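Local atomic coordinates of 2-(acetamidomethylene)succinate hydrolase (Mesorhizobium loti, PDB entry 3KXP), a protein that catalyses the final step of vitamin B6 degradation, converting (E)-2-(acetamidomethylene)succinate to succinic semialdehyde, acetate, ammonia and carbon dioxide. Residues I58-R63 and G106-P111; L70-H75 and G126-L131; D101-G106 and N118-D123. All coordinates share one frame; numbering follows the deposited sequence.

Interaction 1 of 3, residues I58-R63 and G106-P111; sequences ITLNVR and GLSDKP
Ser108 and Asp109 each turn the head of the side chain opposite their own carbonyl carbon and beside their own backbone N (chi1 -63° for Ser108), which brings a hydroxyl and a carboxylate against the backbone of Asn61 and Thr59. The loop runs roughly antiparallel to the strand, yet joins it by a mixture of main-chain and side-chain bonds, an example of how irregular chain can line a sheet strand. Ser108 OG takes the amide of Asn61, N to OG 2.8 Å, in an almost straight bond (178° at the hydrogen). The hydroxyl is bonded in turn to the carbonyl of Asp101, and so bridges Asn61 N and Asp101 O.

Asp109 is held to Thr59 twice. Its N meets Thr59 O at 3.1 Å, while its own OD2 accepts Thr59 N, also at 3.1 Å, the amide arriving from above the carboxylate, 62° out of its plane. Beside Thr59, carbon atoms meet: the extended arm of Ile58 slides past Asp109 in the opposite sense, with CG1 a tight 3.3 Å from Asp109 CB, and its CD1 ends 3.9 Å from Pro111 CD. At the other end, Asn61 and Leu107 lie side by side, Asn61 CG 3.7 Å from Leu107 CB. Lys110 braces the loop internally, its NZ bonded to the carbonyls of Gly106 and Ser108.

Strand 59-65 sits between strands 49-54 and 96-100, both antiparallel to it. From the former, Arg52 forms a salt bridge with Asp109 OD1 and bonds to Leu107 O; just beyond the latter, Asp101 OD1 accepts Leu107 N, with Asn61 ND2 as a second donor, so the loop is tied to both flanks of the strand.

Interaction 2 of 3, residues L70-H75 and G126-L131; sequences LMLFFH and GLIRTL
Leu70 and Leu72 of strand 70-74 meet Leu127, Ile128 and Leu131 of helix 117-131, a helix-on-sheet layer of the alpha/beta hydrolase fold. The helix belongs to the crossover that leaves strand 96-100 and returns as strand 136-141; in the sheet, strand 70-74 lies between those two, so the connection passes over it. This is a worked case of beta-alpha-beta packing: the short segments run in roughly opposite directions, 146° apart, with axes 11.1 Å from each other at their closest, and aliphatic branches fill the interval.

Across the interface the interaction is apolar throughout, and all five participating residues are buried. Leu72 stands at its middle, with both methyls engaged. CD1 fits against two successive helix residues, 3.7 Å from Ile128 CG1 and 3.8 Å from Leu127 CD1, both meetings being oblique. CD2 lies between Leu127 and Leu131, and the Leu131 side chain slides past Leu72 in the opposite direction. Leu70 reaches Leu131 differently: its CG is swung opposite the backbone N (chi1 -177°), and the side chain crosses that of Leu131 at about a right angle. Because Leu127 and Leu131 are one helical turn apart, they offer a single ridge to strand residues spaced two apart. Ile98 of the neighbouring strand 96-100 and Ala136 of strand 136-141 also touch both Leu70 and Leu72, extending the hydrophobic layer across the sheet.

Hydrogen bonds stay within each layer. The strand's backbone is bonded to strands 96-100 and 136-141; in the helix, Leu131 N bonds to Leu127 O, and Gly126 O accepts both the amide and the hydroxyl of Thr130, OG1 at 2.9 Å. The apolar surface closes on one methyl, Leu131 CD1, which lies 3.9 Å from Leu70 CD2 and 4.1 Å from Leu72 CD2.

Interaction 3 of 3, residues D101-G106 and N118-D123; sequences DQRGHG and NDYADD
A buried salt bridge from Arg103 to Asp123, together with an aliphatic-aromatic contact to Tyr120, holds the loop after strand 96-100 against helix 117-131 in this alpha/beta hydrolase fold. The loop is shaped by a type II beta turn from Gln102 to His105, with Gly104 at its third position, and it illustrates how one arginine can use its stem and its head for different purposes.

The head grips side-on. NE meets Asp123 OD1 at 2.6 Å and NH1 meets Asp123 OD2 at 2.8 Å, each nitrogen reaching its own oxygen on the syn side, with guanidinium and carboxylate planes only 26° apart. Such a paired arrangement fixes the rotation of both groups. Asp123 OD2 has a second cationic partner in Arg57, which would further favour the charged carboxylate, and Asp119 CB lies over one guanidinium face.

Arg103 CG, set between its own backbone N and carbonyl carbon (chi1 67°), rests over the face of the Tyr120 ring in a CH-pi contact, 3.9 Å from the centroid; the bend at chi3 of Arg103 (55°) then turns NE and the guanidinium to Asp123. Gln102 CB comes to the edge of the same ring. His105 CE1 approaches Tyr120 OH at 3.4 Å, the oxygen lying near the imidazole plane; that hydroxyl is bonded to Thr239. His105 ND1 bonds back to Arg103 O, bracing the turn.

Two waters complete the seam: one donates to Tyr120 O and to Gln102 OE1, which also accepts Asn147 ND2 of helix 143-154, and the other accepts a hydrogen bond from Arg103 N at 2.7 Å and donates to Asp123 OD1 at 2.8 Å.

Overall arrangement
The loop from Asp101 to Pro111 joins the three sites: interactions 1 and 3 share Gly106, their centres are about 8 Å apart, and Asn61 O meets Asp101 N at 2.9 Å, a probable hydrogen bond. Interactions 2 and 3 use successive parts of helix 117-131, and at the end of strand 70-74 His75 NE2 lies 3.1 Å from Gln102 N, again a probable hydrogen bond. Interactions 1 and 2 do not touch, though both reach the same sheet. Interaction 3 comes nearest the chloride site: the side chain of His105 is about 4 Å from those of Ile77 and Leu143, the latter adjoining Ser142, the inferred nucleophile. In interaction 1 the side chain of Leu60 is about 11 Å from that of Leu143.

Interaction 1 of 3, residues I58-R63 and G106-P111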
loop_
_atom_site.group_PDB
_atom_site.type_symbol
_atom_site.label_atom_id
_atom_site.label_comp_id
_atom_site.label_asym_id
_atom_site.label_seq_id
_atom_site.Cartn_x
_atom_site.Cartn_y
_atom_site.Cartn_z
ATOM N N ILE A 58 12.996 -20.836 -23.267
ATOM C CA ILE A 58 11.703 -21.094 -23.894
ATOM C C ILE A 58 11.281 -19.871 -24.702
ATOM O O ILE A 58 11.928 -18.828 -24.635
ATOM C CB ILE A 58 10.615 -21.401 -22.814
ATOM C CG1 ILE A 58 9.286 -21.760 -23.477
ATOM C CG2 ILE A 58 10.421 -20.192 -21.901
ATOM C CD1 ILE A 58 8.206 -22.188 -22.501
ATOM N N THR A 59 10.208 -20.006 -25.476
ATOM C CA THR A 59 9.697 -18.898 -26.270
ATOM C C THR A 59 8.307 -18.552 -25.746
ATOM O O THR A 59 7.460 -19.437 -25.563
ATOM C CB THR A 59 9.616 -19.270 -27.773
ATOM O OG1 THR A 59 10.935 -19.565 -28.262
ATOM C CG2 THR A 59 9.018 -18.115 -28.591
ATOM N N LEU A 60 8.074 -17.263 -25.505
ATOM C CA LEU A 60 6.792 -16.808 -24.979
ATOM C C LEU A 60 6.127 -15.788 -25.878
ATOM O O LEU A 60 6.804 -15.009 -26.538
ATOM C CB LEU A 60 6.989 -16.183 -23.595
ATOM C CG LEU A 60 7.592 -17.074 -22.511
ATOM C CD1 LEU A 60 7.845 -16.258 -21.249
ATOM C CD2 LEU A 60 6.654 -18.232 -22.227
ATOM N N ASN A 61 4.797 -15.792 -25.902
ATOM C CA ASN A 61 4.046 -14.825 -26.695
ATOM C C ASN A 61 3.717 -13.640 -25.782
ATOM O O ASN A 61 3.369 -13.833 -24.616
ATOM C CB ASN A 61 2.745 -15.441 -27.214
ATOM C CG ASN A 61 1.957 -14.480 -28.084
ATOM O OD1 ASN A 61 2.460 -14.005 -29.096
ATOM N ND2 ASN A 61 0.716 -14.185 -27.689
ATOM N N VAL A 62 3.837 -12.422 -26.300
ATOM C CA VAL A 62 3.546 -11.238 -25.500
ATOM C C VAL A 62 2.784 -10.193 -26.307
ATOM O O VAL A 62 2.756 -10.250 -27.535
ATOM C CB VAL A 62 4.850 -10.602 -24.938
ATOM C CG1 VAL A 62 5.634 -11.637 -24.144
ATOM C CG2 VAL A 62 5.703 -10.054 -26.069
ATOM N N ARG A 63 2.154 -9.259 -25.597
ATOM C CA ARG A 63 1.383 -8.170 -26.197
ATOM C C ARG A 63 1.987 -6.882 -25.649
ATOM O O ARG A 63 1.973 -6.662 -24.437
ATOM C CB ARG A 63 -0.086 -8.262 -25.777
ATOM C CG ARG A 63 -0.773 -9.547 -26.188
ATOM C CD ARG A 63 -2.156 -9.667 -25.563
ATOM N NE ARG A 63 -2.856 -10.871 -26.009
ATOM C CZ ARG A 63 -3.677 -10.924 -27.058
ATOM N NH1 ARG A 63 -3.911 -9.830 -27.778
ATOM N NH2 ARG A 63 -4.267 -12.073 -27.386
ATOM N N GLY A 106 -1.919 -19.698 -23.848
ATOM C CA GLY A 106 -1.990 -18.886 -25.044
ATOM C C GLY A 106 -1.178 -19.374 -26.220
ATOM O O GLY A 106 -1.239 -20.542 -26.584
ATOM N N LEU A 107 -0.410 -18.461 -26.812
ATOM C CA LEU A 107 0.413 -18.775 -27.965
ATOM C C LEU A 107 1.874 -18.970 -27.601
ATOM O O LEU A 107 2.760 -18.738 -28.418
ATOM C CB LEU A 107 0.277 -17.674 -29.023
ATOM C CG LEU A 107 -1.101 -17.550 -29.696
ATOM C CD1 LEU A 107 -1.037 -16.535 -30.842
ATOM C CD2 LEU A 107 -1.541 -18.907 -30.231
ATOM N N SER A 108 2.120 -19.406 -26.372
ATOM C CA SER A 108 3.479 -19.645 -25.910
ATOM C C SER A 108 3.831 -21.129 -25.980
ATOM O O SER A 108 2.962 -21.974 -26.194
ATOM C CB SER A 108 3.638 -19.131 -24.480
ATOM O OG SER A 108 3.451 -17.729 -24.444
ATOM N N ASP A 109 5.111 -21.445 -25.811
ATOM C CA ASP A 109 5.549 -22.833 -25.854
ATOM C C ASP A 109 4.851 -23.626 -24.763
ATOM O O ASP A 109 4.465 -23.076 -23.733
ATOM C CB ASP A 109 7.069 -22.928 -25.666
ATOM C CG ASP A 109 7.835 -22.556 -26.919
ATOM O OD1 ASP A 109 7.186 -22.318 -27.964
ATOM O OD2 ASP A 109 9.084 -22.513 -26.861
ATOM N N LYS A 110 4.696 -24.922 -24.995
ATOM C CA LYS A 110 4.034 -25.788 -24.036
ATOM C C LYS A 110 4.850 -27.050 -23.772
ATOM O O LYS A 110 4.508 -28.140 -24.231
ATOM C CB LYS A 110 2.642 -26.131 -24.557
ATOM C CG LYS A 110 1.837 -24.881 -24.871
ATOM C CD LYS A 110 0.448 -25.194 -25.355
ATOM C CE LYS A 110 -0.338 -23.911 -25.526
ATOM N NZ LYS A 110 0.371 -22.971 -26.422
ATOM N N PRO A 111 5.952 -26.910 -23.023
ATOM C CA PRO A 111 6.816 -28.047 -22.702
ATOM C C PRO A 111 6.061 -29.208 -22.077
ATOM O O PRO A 111 4.963 -29.039 -21.551
ATOM C CB PRO A 111 7.857 -27.438 -21.762
ATOM C CG PRO A 111 7.141 -26.253 -21.165
ATOM C CD PRO A 111 6.437 -25.687 -22.365
#

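Interaction 2 of 3, residues L70-H75 and G126-L131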
loop_
_atom_site.group_PDB
_atom_site.type_symbol
_atom_site.label_atom_id
_atom_site.label_comp_id
_atom_site.label_asym_id
_atom_site.label_seq_id
_atom_site.Cartn_x
_atom_site.Cartn_y
_atom_site.Cartn_z
ATOM N N LEU A 70 9.223 -0.459 -17.558
ATOM C CA LEU A 70 8.589 -1.719 -17.888
ATOM C C LEU A 70 7.613 -2.236 -16.829
ATOM O O LEU A 70 7.910 -2.243 -15.632
ATOM C CB LEU A 70 9.657 -2.777 -18.148
ATOM C CG LEU A 70 9.141 -4.149 -18.587
ATOM C CD1 LEU A 70 8.419 -4.020 -19.928
ATOM C CD2 LEU A 70 10.312 -5.125 -18.687
HETATM N N MSE A 71 6.444 -2.671 -17.290
HETATM C CA MSE A 71 5.420 -3.224 -16.414
HETATM C C MSE A 71 4.856 -4.481 -17.072
HETATM O O MSE A 71 4.181 -4.404 -18.100
HETATM C CB MSE A 71 4.311 -2.208 -16.190
HETATM C CG MSE A 71 3.354 -2.606 -15.093
HETATM SE SE MSE A 71 2.080 -1.204 -14.708
HETATM C CE MSE A 71 3.219 -0.049 -13.649
ATOM N N LEU A 72 5.134 -5.636 -16.473
ATOM C CA LEU A 72 4.685 -6.920 -17.014
ATOM C C LEU A 72 3.435 -7.466 -16.326
ATOM O O LEU A 72 3.310 -7.386 -15.104
ATOM C CB LEU A 72 5.822 -7.940 -16.907
ATOM C CG LEU A 72 7.127 -7.491 -17.573
ATOM C CD1 LEU A 72 8.232 -8.495 -17.303
ATOM C CD2 LEU A 72 6.900 -7.328 -19.072
ATOM N N PHE A 73 2.518 -8.030 -17.113
ATOM C CA PHE A 73 1.282 -8.583 -16.574
ATOM C C PHE A 73 1.173 -10.097 -16.796
ATOM O O PHE A 73 1.320 -10.577 -17.921
ATOM C CB PHE A 73 0.077 -7.900 -17.215
ATOM C CG PHE A 73 -0.005 -6.419 -16.964
ATOM C CD1 PHE A 73 0.880 -5.538 -17.579
ATOM C CD2 PHE A 73 -1.015 -5.895 -16.171
ATOM C CE1 PHE A 73 0.749 -4.155 -17.415
ATOM C CE2 PHE A 73 -1.152 -4.509 -16.000
ATOM C CZ PHE A 73 -0.271 -3.645 -16.624
ATOM N N PHE A 74 0.889 -10.840 -15.728
ATOM C CA PHE A 74 0.776 -12.293 -15.802
ATOM C C PHE A 74 -0.593 -12.821 -15.351
ATOM O O PHE A 74 -0.985 -12.664 -14.192
ATOM C CB PHE A 74 1.882 -12.934 -14.967
ATOM C CG PHE A 74 3.252 -12.438 -15.311
ATOM C CD1 PHE A 74 3.707 -11.215 -14.822
ATOM C CD2 PHE A 74 4.085 -13.178 -16.146
ATOM C CE1 PHE A 74 4.972 -10.735 -15.158
ATOM C CE2 PHE A 74 5.353 -12.707 -16.488
ATOM C CZ PHE A 74 5.798 -11.483 -15.992
ATOM N N HIS A 75 -1.290 -13.470 -16.282
ATOM C CA HIS A 75 -2.632 -14.029 -16.082
ATOM C C HIS A 75 -2.732 -15.224 -15.117
ATOM O O HIS A 75 -1.724 -15.769 -14.665
ATOM C CB HIS A 75 -3.177 -14.454 -17.447
ATOM C CG HIS A 75 -2.388 -15.559 -18.076
ATOM N ND1 HIS A 75 -2.488 -16.869 -17.661
ATOM C CD2 HIS A 75 -1.401 -15.535 -19.003
ATOM C CE1 HIS A 75 -1.593 -17.604 -18.298
ATOM N NE2 HIS A 75 -0.920 -16.818 -19.117
ATOM N N GLY A 126 14.161 -14.502 -17.181
ATOM C CA GLY A 126 14.645 -14.614 -18.543
ATOM C C GLY A 126 14.064 -13.539 -19.441
ATOM O O GLY A 126 14.781 -12.912 -20.212
ATOM N N LEU A 127 12.761 -13.315 -19.325
ATOM C CA LEU A 127 12.065 -12.328 -20.142
ATOM C C LEU A 127 12.488 -10.894 -19.807
ATOM O O LEU A 127 12.633 -10.050 -20.697
ATOM C CB LEU A 127 10.553 -12.517 -19.967
ATOM C CG LEU A 127 9.551 -11.758 -20.838
ATOM C CD1 LEU A 127 9.443 -10.350 -20.337
ATOM C CD2 LEU A 127 9.963 -11.797 -22.300
ATOM N N ILE A 128 12.694 -10.607 -18.529
ATOM C CA ILE A 128 13.119 -9.272 -18.155
ATOM C C ILE A 128 14.517 -9.028 -18.731
ATOM O O ILE A 128 14.785 -7.965 -19.288
ATOM C CB ILE A 128 13.119 -9.100 -16.619
ATOM C CG1 ILE A 128 11.685 -9.232 -16.093
ATOM C CG2 ILE A 128 13.674 -7.724 -16.240
ATOM C CD1 ILE A 128 11.584 -9.302 -14.596
ATOM N N ARG A 129 15.397 -10.018 -18.614
ATOM C CA ARG A 129 16.755 -9.899 -19.153
ATOM C C ARG A 129 16.730 -9.738 -20.672
ATOM O O ARG A 129 17.413 -8.875 -21.221
ATOM C CB ARG A 129 17.582 -11.138 -18.810
ATOM C CG ARG A 129 18.098 -11.168 -17.395
ATOM C CD ARG A 129 18.420 -12.588 -16.991
ATOM N NE ARG A 129 18.906 -12.675 -15.621
ATOM C CZ ARG A 129 18.961 -13.804 -14.926
ATOM N NH1 ARG A 129 18.553 -14.939 -15.480
ATOM N NH2 ARG A 129 19.435 -13.805 -13.685
ATOM N N THR A 130 15.939 -10.572 -21.342
ATOM C CA THR A 130 15.839 -10.532 -22.795
ATOM C C THR A 130 15.270 -9.214 -23.305
ATOM O O THR A 130 15.675 -8.728 -24.358
ATOM C CB THR A 130 14.977 -11.691 -23.322
ATOM O OG1 THR A 130 15.587 -12.932 -22.950
ATOM C CG2 THR A 130 14.853 -11.630 -24.840
ATOM N N LEU A 131 14.335 -8.634 -22.565
ATOM C CA LEU A 131 13.748 -7.369 -22.984
ATOM C C LEU A 131 14.728 -6.235 -22.733
ATOM O O LEU A 131 14.656 -5.189 -23.373
ATOM C CB LEU A 131 12.450 -7.100 -22.223
ATOM C CG LEU A 131 11.270 -8.034 -22.498
ATOM C CD1 LEU A 131 10.080 -7.580 -21.661
ATOM C CD2 LEU A 131 10.926 -8.013 -23.988
#

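Interaction 3 of 3, residues D101-G106 and N118-D123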
loop_
_atom_site.group_PDB
_atom_site.type_symbol
_atom_site.label_atom_id
_atom_site.label_comp_id
_atom_site.label_asym_id
_atom_site.label_seq_id
_atom_site.Cartn_x
_atom_site.Cartn_y
_atom_site.Cartn_z
ATOM N N ASP A 101 1.877 -14.371 -22.179
ATOM C CA ASP A 101 1.180 -15.646 -22.190
ATOM C C ASP A 101 2.216 -16.518 -21.508
ATOM O O ASP A 101 3.336 -16.648 -21.997
ATOM C CB ASP A 101 0.939 -16.129 -23.622
ATOM C CG ASP A 101 -0.290 -15.502 -24.242
ATOM O OD1 ASP A 101 -0.518 -15.697 -25.455
ATOM O OD2 ASP A 101 -1.038 -14.822 -23.503
ATOM N N GLN A 102 1.879 -17.097 -20.367
ATOM C CA GLN A 102 2.873 -17.906 -19.692
ATOM C C GLN A 102 2.929 -19.326 -20.248
ATOM O O GLN A 102 2.010 -19.770 -20.937
ATOM C CB GLN A 102 2.609 -17.878 -18.192
ATOM C CG GLN A 102 2.666 -16.452 -17.660
ATOM C CD GLN A 102 2.154 -16.329 -16.251
ATOM O OE1 GLN A 102 2.922 -16.397 -15.286
ATOM N NE2 GLN A 102 0.843 -16.162 -16.118
ATOM N N ARG A 103 4.028 -20.020 -19.967
ATOM C CA ARG A 103 4.210 -21.374 -20.456
ATOM C C ARG A 103 2.970 -22.233 -20.253
ATOM O O ARG A 103 2.329 -22.192 -19.201
ATOM C CB ARG A 103 5.408 -22.033 -19.772
ATOM C CG ARG A 103 5.224 -22.299 -18.288
ATOM C CD ARG A 103 6.330 -23.207 -17.802
ATOM N NE ARG A 103 7.639 -22.644 -18.122
ATOM C CZ ARG A 103 8.739 -23.362 -18.306
ATOM N NH1 ARG A 103 9.886 -22.762 -18.593
ATOM N NH2 ARG A 103 8.687 -24.680 -18.221
ATOM N N GLY A 104 2.642 -23.010 -21.280
ATOM C CA GLY A 104 1.484 -23.883 -21.231
ATOM C C GLY A 104 0.204 -23.170 -21.630
ATOM O O GLY A 104 -0.836 -23.809 -21.805
ATOM N N HIS A 105 0.281 -21.851 -21.806
ATOM C CA HIS A 105 -0.899 -21.058 -22.143
ATOM C C HIS A 105 -0.791 -20.277 -23.451
ATOM O O HIS A 105 0.274 -20.189 -24.060
ATOM C CB HIS A 105 -1.198 -20.047 -21.026
ATOM C CG HIS A 105 -1.322 -20.651 -19.659
ATOM N ND1 HIS A 105 -0.254 -21.211 -18.988
ATOM C CD2 HIS A 105 -2.380 -20.732 -18.815
ATOM C CE1 HIS A 105 -0.647 -21.604 -17.790
ATOM N NE2 HIS A 105 -1.931 -21.325 -17.660
ATOM N N GLY A 106 -1.919 -19.698 -23.848
ATOM C CA GLY A 106 -1.990 -18.886 -25.044
ATOM C C GLY A 106 -1.178 -19.374 -26.220
ATOM O O GLY A 106 -1.239 -20.542 -26.584
ATOM N N ASN A 118 9.180 -22.244 -9.504
ATOM C CA ASN A 118 10.500 -21.913 -10.046
ATOM C C ASN A 118 10.520 -21.827 -11.563
ATOM O O ASN A 118 11.110 -20.905 -12.127
ATOM C CB ASN A 118 11.542 -22.931 -9.587
ATOM C CG ASN A 118 12.014 -22.682 -8.170
ATOM O OD1 ASN A 118 12.779 -23.470 -7.608
ATOM N ND2 ASN A 118 11.563 -21.578 -7.580
ATOM N N ASP A 119 9.881 -22.789 -12.220
ATOM C CA ASP A 119 9.829 -22.797 -13.677
ATOM C C ASP A 119 9.250 -21.484 -14.181
ATOM O O ASP A 119 9.883 -20.804 -14.984
ATOM C CB ASP A 119 8.988 -23.975 -14.175
ATOM C CG ASP A 119 9.560 -25.315 -13.744
ATOM O OD1 ASP A 119 10.748 -25.567 -14.050
ATOM O OD2 ASP A 119 8.834 -26.112 -13.102
ATOM N N TYR A 120 8.063 -21.117 -13.703
ATOM C CA TYR A 120 7.437 -19.866 -14.131
ATOM C C TYR A 120 8.245 -18.644 -13.696
ATOM O O TYR A 120 8.285 -17.625 -14.403
ATOM C CB TYR A 120 6.022 -19.721 -13.557
ATOM C CG TYR A 120 4.949 -20.568 -14.199
ATOM C CD1 TYR A 120 4.641 -21.833 -13.701
ATOM C CD2 TYR A 120 4.199 -20.079 -15.270
ATOM C CE1 TYR A 120 3.607 -22.591 -14.246
ATOM C CE2 TYR A 120 3.164 -20.826 -15.824
ATOM C CZ TYR A 120 2.872 -22.082 -15.307
ATOM O OH TYR A 120 1.860 -22.838 -15.862
ATOM N N ALA A 121 8.867 -18.739 -12.523
ATOM C CA ALA A 121 9.664 -17.636 -11.991
ATOM C C ALA A 121 10.900 -17.378 -12.859
ATOM O O ALA A 121 11.230 -16.226 -13.162
ATOM C CB ALA A 121 10.078 -17.934 -10.548
ATOM N N ASP A 122 11.582 -18.450 -13.256
ATOM C CA ASP A 122 12.760 -18.302 -14.094
ATOM C C ASP A 122 12.358 -17.738 -15.454
ATOM O O ASP A 122 13.130 -16.998 -16.074
ATOM C CB ASP A 122 13.488 -19.643 -14.265
ATOM C CG ASP A 122 14.082 -20.163 -12.957
ATOM O OD1 ASP A 122 14.381 -19.341 -12.061
ATOM O OD2 ASP A 122 14.262 -21.393 -12.828
ATOM N N ASP A 123 11.155 -18.073 -15.919
ATOM C CA ASP A 123 10.685 -17.549 -17.202
ATOM C C ASP A 123 10.622 -16.033 -17.148
ATOM O O ASP A 123 10.952 -15.357 -18.118
ATOM C CB ASP A 123 9.290 -18.073 -17.544
ATOM C CG ASP A 123 9.310 -19.471 -18.111
ATOM O OD1 ASP A 123 8.222 -20.071 -18.216
ATOM O OD2 ASP A 123 10.402 -19.969 -18.456
HETATM O O HOH W 1 5.740 -16.885 -15.868
HETATM O O HOH W 2 5.783 -18.655 -18.403
#